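Local coordinates for Peptide/nickel transport system substrate-binding protein (PDB 5KZT) that binds peptides as the OppA-type substrate-binding protein of a transport system and probably delivers them for uptake across the membrane, at residues 205-210 and 222-227. Sequence-based numbering, arbitrary orientation.
Sequences KWTYVK and LKQINV
Trp206 and Tyr208 pair with Val227 and Ile225 as the two antiparallel hydrogen-bonded pairs joining strand 205-210 to strand 224-229. Each pair is closed by two backbone bonds, the straightest running from Tyr208 N to Ile225 O (2.8 Å, 174°). Beyond the last bridge, Lys210 N still hydrogen-bonds to Lys223 O (3.0 Å), approaching from above the carbonyl plane.

Apolar contacts gather on the face of these four residues. The Trp206 indole, with CG set between the backbone N and the carbonyl carbon (chi1 54°), folds back over Val227, whose CB makes a CH-pi contact 3.8 Å from the centroid of the five-membered ring. Val227 CG2 meets Tyr208 CE2 at 3.8 Å, while Ile225 CB lies at the edge of the tyrosine ring. Helix 36-45 packs against Tyr208 through Val41, Gln44 and Thr45.

The opposite face, with Thr207, Val209, Gln224 and Asn226, is mostly polar. Gln224 NE2 donates to Asn226 OD1 (2.9 Å), in the planes of both amides, and the Thr207 methyl CG2 packs against NE2. A water links Asn226 OD1 to Thr207 OG1, its latter leg unusually short; Asp198 also bonds Thr207 OG1, and Asn226 ND2 is hydrogen-bonded to Asn18 OD1.

This long-looped beta hairpin, interior to a four-stranded mixed sheet, has two unlike faces: one buries aromatic and aliphatic groups, whereas the other fixes the Asn226 amide through bonds at both oxygen and nitrogen.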
loop_
_atom_site.group_PDB
_atom_site.type_symbol
_atom_site.label_atom_id
_atom_site.label_comp_id
_atom_site.label_asym_id
_atom_site.label_seq_id
_atom_site.Cartn_x
_atom_site.Cartn_y
_atom_site.Cartn_z
ATOM N N LYS A 205 2.803 13.413 -15.920
ATOM C CA LYS A 205 3.316 12.428 -16.851
ATOM C C LYS A 205 4.666 11.931 -16.372
ATOM O O LYS A 205 5.401 12.638 -15.671
ATOM C CB LYS A 205 3.426 13.035 -18.255
ATOM C CG LYS A 205 2.063 13.396 -18.795
ATOM C CD LYS A 205 2.020 13.805 -20.256
ATOM C CE LYS A 205 0.669 14.443 -20.545
ATOM N NZ LYS A 205 0.103 13.946 -21.806
ATOM N N TRP A 206 4.960 10.690 -16.700
ATOM C CA TRP A 206 6.280 10.137 -16.515
ATOM C C TRP A 206 6.422 8.934 -17.426
ATOM O O TRP A 206 5.427 8.449 -17.986
ATOM C CB TRP A 206 6.547 9.757 -15.051
ATOM C CG TRP A 206 5.537 8.850 -14.422
ATOM C CD1 TRP A 206 5.569 7.492 -14.399
ATOM C CD2 TRP A 206 4.361 9.234 -13.684
ATOM N NE1 TRP A 206 4.492 7.004 -13.714
ATOM C CE2 TRP A 206 3.736 8.048 -13.258
ATOM C CE3 TRP A 206 3.789 10.460 -13.337
ATOM C CZ2 TRP A 206 2.556 8.042 -12.504
ATOM C CZ3 TRP A 206 2.620 10.464 -12.582
ATOM C CH2 TRP A 206 2.008 9.257 -12.180
ATOM N N THR A 207 7.664 8.464 -17.558
ATOM C CA THR A 207 8.043 7.496 -18.577
ATOM C C THR A 207 8.998 6.450 -18.019
ATOM O O THR A 207 9.900 6.781 -17.257
ATOM C CB THR A 207 8.751 8.206 -19.748
ATOM O OG1 THR A 207 8.005 9.362 -20.104
ATOM C CG2 THR A 207 8.875 7.310 -20.959
ATOM N N TYR A 208 8.788 5.194 -18.408
ATOM C CA TYR A 208 9.721 4.124 -18.122
ATOM C C TYR A 208 10.412 3.826 -19.421
ATOM O O TYR A 208 9.738 3.690 -20.448
ATOM C CB TYR A 208 8.990 2.874 -17.642
ATOM C CG TYR A 208 8.232 3.044 -16.340
ATOM C CD1 TYR A 208 8.904 3.066 -15.119
ATOM C CD2 TYR A 208 6.837 3.173 -16.320
ATOM C CE1 TYR A 208 8.227 3.217 -13.934
ATOM C CE2 TYR A 208 6.153 3.315 -15.119
ATOM C CZ TYR A 208 6.865 3.322 -13.932
ATOM O OH TYR A 208 6.188 3.461 -12.764
ATOM N N VAL A 209 11.738 3.726 -19.399
ATOM C CA VAL A 209 12.475 3.334 -20.597
ATOM C C VAL A 209 13.326 2.137 -20.243
ATOM O O VAL A 209 13.918 2.096 -19.167
ATOM C CB VAL A 209 13.343 4.480 -21.163
ATOM C CG1 VAL A 209 14.006 4.044 -22.457
ATOM C CG2 VAL A 209 12.481 5.705 -21.459
ATOM N N LYS A 210 13.362 1.151 -21.146
ATOM C CA LYS A 210 14.163 -0.056 -20.927
ATOM C C LYS A 210 15.590 0.315 -20.507
ATOM O O LYS A 210 16.253 1.114 -21.170
ATOM C CB LYS A 210 14.189 -0.941 -22.188
ATOM C CG LYS A 210 15.109 -2.153 -22.079
ATOM C CD LYS A 210 14.895 -3.174 -23.182
ATOM C CE LYS A 210 16.014 -4.202 -23.132
ATOM N NZ LYS A 210 15.824 -5.401 -23.985
ATOM N N LEU A 222 9.474 -4.427 -23.670
ATOM C CA LEU A 222 8.977 -3.067 -23.868
ATOM C C LEU A 222 10.148 -2.090 -23.909
ATOM O O LEU A 222 10.964 -2.068 -22.993
ATOM C CB LEU A 222 8.022 -2.683 -22.755
ATOM C CG LEU A 222 6.672 -3.397 -22.809
ATOM C CD1 LEU A 222 5.890 -3.161 -21.523
ATOM C CD2 LEU A 222 5.892 -2.978 -24.038
ATOM N N LYS A 223 10.238 -1.291 -24.962
ATOM C CA LYS A 223 11.255 -0.250 -24.985
ATOM C C LYS A 223 10.838 0.982 -24.146
ATOM O O LYS A 223 11.687 1.672 -23.619
ATOM C CB LYS A 223 11.657 0.106 -26.430
ATOM C CG LYS A 223 10.652 0.895 -27.213
ATOM C CD LYS A 223 11.036 0.922 -28.694
ATOM C CE LYS A 223 10.019 1.726 -29.467
ATOM N NZ LYS A 223 10.345 1.842 -30.890
ATOM N N GLN A 224 9.528 1.232 -24.015
ATOM C CA GLN A 224 9.025 2.446 -23.371
ATOM C C GLN A 224 7.597 2.259 -22.849
ATOM O O GLN A 224 6.760 1.643 -23.514
ATOM C CB GLN A 224 9.080 3.633 -24.345
ATOM C CG GLN A 224 8.712 4.963 -23.700
ATOM C CD GLN A 224 9.348 6.151 -24.383
ATOM O OE1 GLN A 224 10.503 6.090 -24.814
ATOM N NE2 GLN A 224 8.611 7.251 -24.472
ATOM N N ILE A 225 7.346 2.763 -21.649
ATOM C CA ILE A 225 6.005 2.745 -21.050
ATOM C C ILE A 225 5.693 4.191 -20.671
ATOM O O ILE A 225 6.412 4.781 -19.886
ATOM C CB ILE A 225 5.916 1.804 -19.829
ATOM C CG1 ILE A 225 6.381 0.382 -20.183
ATOM C CG2 ILE A 225 4.506 1.781 -19.267
ATOM C CD1 ILE A 225 6.704 -0.478 -18.971
ATOM N N ASN A 226 4.651 4.757 -21.267
ATOM C CA ASN A 226 4.249 6.143 -21.033
ATOM C C ASN A 226 3.088 6.138 -20.059
ATOM O O ASN A 226 2.115 5.386 -20.254
ATOM C CB ASN A 226 3.790 6.792 -22.338
ATOM C CG ASN A 226 4.872 6.786 -23.404
ATOM O OD1 ASN A 226 5.987 7.255 -23.156
ATOM N ND2 ASN A 226 4.561 6.257 -24.597
ATOM N N VAL A 227 3.177 6.974 -19.025
ATOM C CA VAL A 227 2.123 7.083 -18.018
ATOM C C VAL A 227 1.634 8.514 -17.932
ATOM O O VAL A 227 2.446 9.447 -17.920
ATOM C CB VAL A 227 2.617 6.648 -16.619
ATOM C CG1 VAL A 227 1.452 6.609 -15.647
ATOM C CG2 VAL A 227 3.300 5.294 -16.708
HETATM O O HOH W 1 5.943 9.626 -21.523
#